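Local coordinates for CurK, CurL fusion protein (Moorea producens 3L, PDB 4MYZ) that joins, as an engineered fusion, the C-terminal docking domain of CurK and the N-terminal docking domain of CurL, docking domains that probably pair these modules of the curacin A polyketide synthase, at residues 22-26 with 56-60. Sequence-based numbering, arbitrary orientation.
Sequences VLQEI and ALQRA
Ile26 CD1 touches the backbone of helix 56-71. Its CG1 lies anti to its own carbonyl carbon (chi1 -67°) and the chain runs on extended, carrying CD1 onto the facing helix, 3.6 Å from Ala60 N. The same methyl lies 3.8 Å from Arg59 CB. The amide it meets is already engaged within the helix, Ala60 N bonding to Ala56 O at 2.8 Å, and can therefore accept a methyl group without losing a polar partner. Val22, one turn earlier, adds a shorter apolar projection: CG1, anti to the backbone N (chi1 163°), sits 4.1 Å from Ala60 CB and 4.3 Å from Ala56 CB. Alanine suits both of these places, since a single methyl leaves the backbone of helix 56-71 accessible to the larger branched residues opposite.

Helix 15-32 comes from CurK and helix 56-71 from CurL. They run in the same general direction, 30° apart, with the segment axes approaching to 9.8 Å; the contact joins the CurK and CurL parts of a class 2 docking domain complex, held in one chain by the engineered fusion. A second copy of the fusion completes the assembly: Leu61 of that subunit packs on Val22, and its Arg68 forms a salt bridge with Glu25.

Toward solvent the packing is mixed in character. Leu23 sets CG 4.2 Å from Ala56 CB, while its CD2 meets Arg59 CD at 3.8 Å, the two side chains passing at a slant. Arginine fits this border because its extended methylene chain, from CG to NE, can lie against leucine while its charged guanidinium ends at the exposed margin.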
ATOM      1  N   VAL B  22       6.699   3.765   4.457  1.00 23.37           N
ATOM      2  CA  VAL B  22       5.832   2.794   3.816  1.00 22.93           C
ATOM      3  C   VAL B  22       6.110   1.396   4.390  1.00 22.63           C
ATOM      4  O   VAL B  22       5.195   0.644   4.714  1.00 23.76           O
ATOM      5  CB  VAL B  22       6.012   2.866   2.296  1.00 22.09           C
ATOM      6  CG1 VAL B  22       5.467   1.628   1.597  1.00 23.07           C
ATOM      7  CG2 VAL B  22       5.338   4.122   1.788  1.00 23.96           C
ATOM      8  N   LEU B  23       7.373   1.028   4.478  1.00 22.60           N
ATOM      9  CA  LEU B  23       7.722  -0.301   4.986  1.00 23.08           C
ATOM     10  C   LEU B  23       7.263  -0.498   6.432  1.00 24.25           C
ATOM     11  O   LEU B  23       6.750  -1.556   6.809  1.00 25.50           O
ATOM     12  CB  LEU B  23       9.214  -0.579   4.838  1.00 24.03           C
ATOM     13  CG  LEU B  23       9.691  -0.701   3.409  1.00 24.34           C
ATOM     14  CD1 LEU B  23      11.211  -0.716   3.340  1.00 26.77           C
ATOM     15  CD2 LEU B  23       9.177  -1.974   2.767  1.00 26.53           C
ATOM     16  N   GLN B  24       7.432   0.536   7.249  1.00 25.72           N
ATOM     17  CA  GLN B  24       6.949   0.467   8.623  1.00 27.83           C
ATOM     18  C   GLN B  24       5.433   0.270   8.676  1.00 28.00           C
ATOM     19  O   GLN B  24       4.906  -0.480   9.506  1.00 28.32           O
ATOM     20  CB  GLN B  24       7.322   1.737   9.379  1.00 30.71           C
ATOM     21  CG  GLN B  24       8.809   1.931   9.671  1.00 35.60           C
ATOM     22  CD  GLN B  24       9.111   3.403   9.987  1.00 41.91           C
ATOM     23  OE1 GLN B  24       8.219   4.163  10.372  1.00 47.53           O
ATOM     24  NE2 GLN B  24      10.349   3.818   9.775  1.00 49.68           N
ATOM     25  N   GLU B  25       4.699   0.954   7.809  1.00 26.57           N
ATOM     26  CA  GLU B  25       3.263   0.764   7.791  1.00 28.43           C
ATOM     27  C   GLU B  25       2.875  -0.628   7.324  1.00 27.04           C
ATOM     28  O   GLU B  25       1.934  -1.205   7.862  1.00 28.54           O
ATOM     29  CB  GLU B  25       2.565   1.811   6.935  1.00 30.90           C
ATOM     30  CG  GLU B  25       1.161   2.109   7.385  1.00 36.12           C
ATOM     31  CD  GLU B  25       1.092   2.781   8.762  1.00 38.17           C
ATOM     32  OE1 GLU B  25       0.087   2.576   9.431  1.00 46.73           O
ATOM     33  OE2 GLU B  25       2.020   3.534   9.149  1.00 41.96           O
ATOM     34  N   ILE B  26       3.609  -1.172   6.347  1.00 25.55           N
ATOM     35  CA  ILE B  26       3.339  -2.534   5.868  1.00 25.82           C
ATOM     36  C   ILE B  26       3.551  -3.564   6.983  1.00 27.27           C
ATOM     37  O   ILE B  26       2.752  -4.491   7.149  1.00 28.40           O
ATOM     38  CB  ILE B  26       4.197  -2.870   4.640  1.00 24.85           C
ATOM     39  CG1 ILE B  26       3.779  -2.007   3.447  1.00 24.34           C
ATOM     40  CG2 ILE B  26       4.061  -4.326   4.293  1.00 25.93           C
ATOM     41  CD1 ILE B  26       4.685  -2.099   2.262  1.00 24.51           C
ATOM     42  N   ALA B  56      10.019  -0.863  -1.931  1.00 21.34           N
ATOM     43  CA  ALA B  56       8.892  -0.440  -1.103  1.00 21.55           C
ATOM     44  C   ALA B  56       7.587  -0.331  -1.898  1.00 21.44           C
ATOM     45  O   ALA B  56       6.540  -0.709  -1.409  1.00 21.61           O
ATOM     46  CB  ALA B  56       9.197   0.887  -0.413  1.00 23.05           C
ATOM     47  N   LEU B  57       7.647   0.185  -3.117  1.00 21.74           N
ATOM     48  CA  LEU B  57       6.432   0.344  -3.898  1.00 22.07           C
ATOM     49  C   LEU B  57       5.855  -1.016  -4.292  1.00 21.39           C
ATOM     50  O   LEU B  57       4.653  -1.204  -4.319  1.00 21.04           O
ATOM     51  CB  LEU B  57       6.676   1.226  -5.147  1.00 24.31           C
ATOM     52  CG  LEU B  57       5.405   1.629  -5.921  1.00 26.32           C
ATOM     53  CD1 LEU B  57       4.425   2.386  -5.073  1.00 27.12           C
ATOM     54  CD2 LEU B  57       5.876   2.444  -7.148  1.00 29.66           C
ATOM     55  N   GLN B  58       6.717  -1.965  -4.616  1.00 20.09           N
ATOM     56  CA  GLN B  58       6.265  -3.334  -4.912  1.00 20.23           C
ATOM     57  C   GLN B  58       5.618  -3.945  -3.685  1.00 20.34           C
ATOM     58  O   GLN B  58       4.553  -4.582  -3.783  1.00 20.89           O
ATOM     59  CB  GLN B  58       7.429  -4.202  -5.385  1.00 21.12           C
ATOM     60  CG  GLN B  58       7.844  -3.884  -6.830  1.00 21.59           C
ATOM     61  CD  GLN B  58       9.146  -4.542  -7.240  1.00 23.16           C
ATOM     62  OE1 GLN B  58      10.055  -4.723  -6.453  1.00 23.54           O
ATOM     63  NE2 GLN B  58       9.274  -4.781  -8.553  1.00 27.54           N
ATOM     64  N   ARG B  59       6.286  -3.821  -2.533  1.00 20.44           N
ATOM     65  CA  ARG B  59       5.680  -4.326  -1.309  1.00 20.73           C
ATOM     66  C   ARG B  59       4.355  -3.631  -0.990  1.00 20.68           C
ATOM     67  O   ARG B  59       3.429  -4.250  -0.466  1.00 21.09           O
ATOM     68  CB  ARG B  59       6.631  -4.246  -0.126  1.00 21.94           C
ATOM     69  CG  ARG B  59       7.856  -5.112  -0.224  1.00 22.93           C
ATOM     70  CD  ARG B  59       8.426  -5.291   1.164  1.00 24.28           C
ATOM     71  NE  ARG B  59       9.650  -6.080   1.236  1.00 26.05           N
ATOM     72  CZ  ARG B  59       9.700  -7.397   1.316  1.00 27.21           C
ATOM     73  NH1 ARG B  59       8.600  -8.128   1.254  1.00 29.79           N
ATOM     74  NH2 ARG B  59      10.883  -7.987   1.476  1.00 29.14           N
ATOM     75  N   ALA B  60       4.267  -2.343  -1.300  1.00 20.16           N
ATOM     76  CA  ALA B  60       3.032  -1.585  -1.067  1.00 20.67           C
ATOM     77  C   ALA B  60       1.913  -2.144  -1.894  1.00 21.01           C
ATOM     78  O   ALA B  60       0.796  -2.239  -1.392  1.00 21.93           O
ATOM     79  CB  ALA B  60       3.206  -0.124  -1.345  1.00 22.10           C
TER